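Endoglucanase CEL5A (Eubacterium cellulosolvens, PDB 4AFM) probably binds plant cell-wall beta-glucans such as xyloglucan through this non-catalytic carbohydrate-binding module of a family 5 glycoside hydrolase. Local coordinates at residues L30-Q35 against D105-K110. Sequence-based numbering, arbitrary orientation. Where two conformers were deposited one is given.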
ATOM      1  N   LEU A  30       4.810  -0.619   3.891  1.00  6.57           N
ATOM      2  CA  LEU A  30       3.603  -1.198   4.509  1.00  7.83           C
ATOM      3  C   LEU A  30       3.792  -1.306   5.948  1.00  8.54           C
ATOM      4  O   LEU A  30       4.988  -1.552   6.495  1.00  9.48           O
ATOM      5  CB  LEU A  30       3.354  -2.621   4.170  1.00 10.79           C
ATOM      6  CG  LEU A  30       3.064  -2.842   2.782  1.00 10.32           C
ATOM      7  CD1 LEU A  30       2.947  -4.414   2.404  1.00 12.14           C
ATOM      8  CD2 LEU A  30       1.573  -2.454   2.438  1.00 14.80           C
ATOM      9  N   GLN A  31       2.800  -1.121   6.782  1.00  7.39           N
ATOM     10  CA  GLN A  31       2.867  -1.333   8.171  0.61  8.12           C
ATOM     11  C   GLN A  31       1.782  -2.366   8.548  1.00  7.16           C
ATOM     12  O   GLN A  31       0.605  -1.984   8.731  1.00  7.31           O
ATOM     13  CB  GLN A  31       2.666  -0.066   8.869  0.61 10.23           C
ATOM     14  CG  GLN A  31       3.866   0.799   8.484  0.61 13.75           C
ATOM     15  CD  GLN A  31       4.035   2.076   9.285  0.61 19.01           C
ATOM     16  OE1 GLN A  31       3.707   2.190  10.480  0.61 27.38           O
ATOM     17  NE2 GLN A  31       4.646   3.039   8.631  0.61 26.48           N
ATOM     18  N   PRO A  32       2.145  -3.624   8.618  1.00  6.34           N
ATOM     19  CA  PRO A  32       1.103  -4.675   8.818  1.00  6.78           C
ATOM     20  C   PRO A  32       0.196  -4.476   9.973  1.00  7.47           C
ATOM     21  O   PRO A  32      -1.007  -4.794   9.816  1.00  8.01           O
ATOM     22  CB  PRO A  32       1.952  -5.962   8.946  1.00  7.14           C
ATOM     23  CG  PRO A  32       3.187  -5.637   8.093  1.00  7.71           C
ATOM     24  CD  PRO A  32       3.512  -4.223   8.404  1.00  6.90           C
ATOM     25  N   PRO A  33       0.552  -3.932  11.099  1.00  7.19           N
ATOM     26  CA  PRO A  33      -0.418  -3.765  12.211  1.00  8.67           C
ATOM     27  C   PRO A  33      -1.452  -2.740  11.812  1.00  9.70           C
ATOM     28  O   PRO A  33      -2.514  -2.761  12.497  1.00 12.55           O
ATOM     29  CB  PRO A  33       0.431  -3.204  13.357  1.00  9.73           C
ATOM     30  CG  PRO A  33       1.813  -3.752  13.112  1.00  9.66           C
ATOM     31  CD  PRO A  33       1.956  -3.609  11.561  1.00  7.83           C
ATOM     32  N   TYR A  34      -1.260  -1.897  10.845  1.00  9.21           N
ATOM     33  CA  TYR A  34      -2.167  -0.777  10.566  1.00 10.35           C
ATOM     34  C   TYR A  34      -2.813  -0.826   9.218  1.00 10.72           C
ATOM     35  O   TYR A  34      -3.726   0.069   8.929  1.00 13.28           O
ATOM     36  CB  TYR A  34      -1.377   0.581  10.646  1.00 12.99           C
ATOM     37  CG  TYR A  34      -0.888   0.787  12.046  1.00 14.65           C
ATOM     38  CD1 TYR A  34      -1.760   1.016  13.108  1.00 20.41           C
ATOM     39  CD2 TYR A  34       0.451   0.686  12.361  1.00 18.27           C
ATOM     40  CE1 TYR A  34      -1.312   1.195  14.403  1.00 24.85           C
ATOM     41  CE2 TYR A  34       0.927   0.911  13.660  1.00 21.39           C
ATOM     42  CZ  TYR A  34       0.037   1.109  14.651  1.00 23.00           C
ATOM     43  OH  TYR A  34       0.545   1.347  15.921  1.00 30.60           O
ATOM     44  N   GLN A  35      -2.415  -1.617   8.250  1.00 10.00           N
ATOM     45  CA  GLN A  35      -2.917  -1.645   6.829  0.64  9.05           C
ATOM     46  C   GLN A  35      -3.316  -3.108   6.529  1.00  9.52           C
ATOM     47  O   GLN A  35      -2.464  -4.033   6.677  1.00 10.02           O
ATOM     48  CB  GLN A  35      -1.923  -1.261   5.737  0.64 10.25           C
ATOM     49  CG  GLN A  35      -1.586   0.199   5.804  0.64 10.10           C
ATOM     50  CD  GLN A  35      -0.399   0.381   4.814  0.64 10.66           C
ATOM     51  OE1 GLN A  35       0.821   0.098   5.171  0.64  9.02           O
ATOM     52  NE2 GLN A  35      -0.654   0.852   3.635  0.64 11.89           N
ATOM     53  N   ASP A 105       6.438  -4.958  12.187  1.00  5.96           N
ATOM     54  CA  ASP A 105       5.850  -3.587  12.176  1.00  6.25           C
ATOM     55  C   ASP A 105       5.983  -2.892  10.862  1.00  5.83           C
ATOM     56  O   ASP A 105       5.178  -1.937  10.621  1.00  7.03           O
ATOM     57  CB  ASP A 105       6.521  -2.757  13.280  1.00  7.35           C
ATOM     58  CG  ASP A 105       6.184  -3.121  14.617  1.00  8.47           C
ATOM     59  OD1 ASP A 105       4.937  -3.177  14.898  1.00 12.27           O
ATOM     60  OD2 ASP A 105       7.000  -3.346  15.520  1.00  9.00           O
ATOM     61  N   TYR A 106       6.915  -3.240   9.996  1.00  5.35           N
ATOM     62  CA  TYR A 106       7.232  -2.375   8.870  1.00  5.19           C
ATOM     63  C   TYR A 106       7.880  -3.167   7.775  1.00  5.09           C
ATOM     64  O   TYR A 106       8.820  -3.991   8.061  1.00  5.24           O
ATOM     65  CB  TYR A 106       8.248  -1.295   9.386  1.00  5.76           C
ATOM     66  CG  TYR A 106       8.739  -0.353   8.326  1.00  6.04           C
ATOM     67  CD1 TYR A 106       7.922   0.660   7.816  1.00  6.65           C
ATOM     68  CD2 TYR A 106      10.033  -0.493   7.771  1.00  6.33           C
ATOM     69  CE1 TYR A 106       8.385   1.543   6.873  1.00  7.09           C
ATOM     70  CE2 TYR A 106      10.467   0.390   6.800  1.00  6.60           C
ATOM     71  CZ  TYR A 106       9.650   1.396   6.383  1.00  6.73           C
ATOM     72  OH  TYR A 106      10.196   2.236   5.404  1.00  7.67           O
ATOM     73  N   ILE A 107       7.487  -2.915   6.543  1.00  5.01           N
ATOM     74  CA  ILE A 107       8.163  -3.385   5.365  1.00  5.19           C
ATOM     75  C   ILE A 107       8.443  -2.179   4.525  1.00  5.27           C
ATOM     76  O   ILE A 107       7.543  -1.385   4.247  1.00  5.52           O
ATOM     77  CB  ILE A 107       7.226  -4.370   4.557  1.00  5.38           C
ATOM     78  CG1 ILE A 107       6.958  -5.590   5.421  1.00  5.90           C
ATOM     79  CG2 ILE A 107       7.892  -4.750   3.226  1.00  6.09           C
ATOM     80  CD1 ILE A 107       5.831  -6.462   4.842  1.00  7.55           C
ATOM     81  N   GLY A 108       9.670  -1.966   4.063  1.00  5.32           N
ATOM     82  CA  GLY A 108       9.990  -0.812   3.236  1.00  5.64           C
ATOM     83  C   GLY A 108      10.928  -1.191   2.117  1.00  5.60           C
ATOM     84  O   GLY A 108      11.877  -2.013   2.308  1.00  7.48           O
ATOM     85  N   VAL A 109      10.791  -0.588   0.959  1.00  5.66           N
ATOM     86  CA  VAL A 109      11.737  -0.708  -0.166  1.00  6.10           C
ATOM     87  C   VAL A 109      12.402   0.631  -0.242  1.00  6.19           C
ATOM     88  O   VAL A 109      11.697   1.671  -0.407  1.00  6.56           O
ATOM     89  CB  VAL A 109      10.971  -1.027  -1.454  1.00  6.77           C
ATOM     90  CG1 VAL A 109      11.936  -0.994  -2.635  1.00  8.42           C
ATOM     91  CG2 VAL A 109      10.244  -2.359  -1.382  1.00  8.02           C
ATOM     92  N   LYS A 110      13.725   0.685  -0.201  1.00  6.30           N
ATOM     93  CA  LYS A 110      14.435   1.975  -0.100  1.00  6.57           C
ATOM     94  C   LYS A 110      15.637   1.965  -1.039  1.00  6.34           C
ATOM     95  O   LYS A 110      16.229   0.920  -1.333  1.00  6.97           O
ATOM     96  CB  LYS A 110      15.001   2.215   1.294  1.00  7.14           C
ATOM     97  CG  LYS A 110      13.869   2.322   2.379  1.00  8.51           C
ATOM     98  CD  LYS A 110      14.538   2.762   3.703  1.00  9.21           C
ATOM     99  CE  LYS A 110      13.572   2.880   4.898  1.00  9.74           C
ATOM    100  NZ  LYS A 110      12.694   4.057   4.695  1.00 10.04           N
TER
HETATM  101  O   HOH W   1       3.759  -0.530  12.549  1.00 22.67           O
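Asp105 meets the turn that follows Leu30 mainly through its backbone: its O lies 3.6 Å from Pro32 CD and accepts a CA-H...O contact from Gln31. A water donates to this O and, in the Gln31 conformer given, makes a weak, tentative link to Gln31 OE1. The Asp105 side chain crosses that of Pro33 at about a right angle, bringing OD1 to 3.6 Å from Pro33 CG, while OD2 is hydrogen-bonded to His65 and to the backbone N of Trp63. With CG anti to the backbone N (chi1 177°), the Tyr106 ring is placed so that Gln31 CG meets its edge, 4.1 Å from CD1. Tyr106 OH is hydrogen-bonded to Glu29 and accepts a bond from Lys110 NZ at 3.2 Å. A leucine here would probably cost Glu29 its hydroxyl mate and Lys110 one of its several partners, and take the ring edge from Gln31 CG. Ile107 forms an antiparallel hydrogen-bonded pair with Leu30: Leu30 N donates to Ile107 O (2.9 Å) and Ile107 N to Leu30 O (2.8 Å). Their CB atoms, on the same sheet face, are 4.3 Å apart, and Ile107 CD1 touches Pro32 CG. Asp105 and Tyr106 form a classic beta bulge opposite Ala61, where strand 106-111 begins; that strand runs between strand 56-62 and the outermost strand 28-30 of a four-stranded antiparallel sheet.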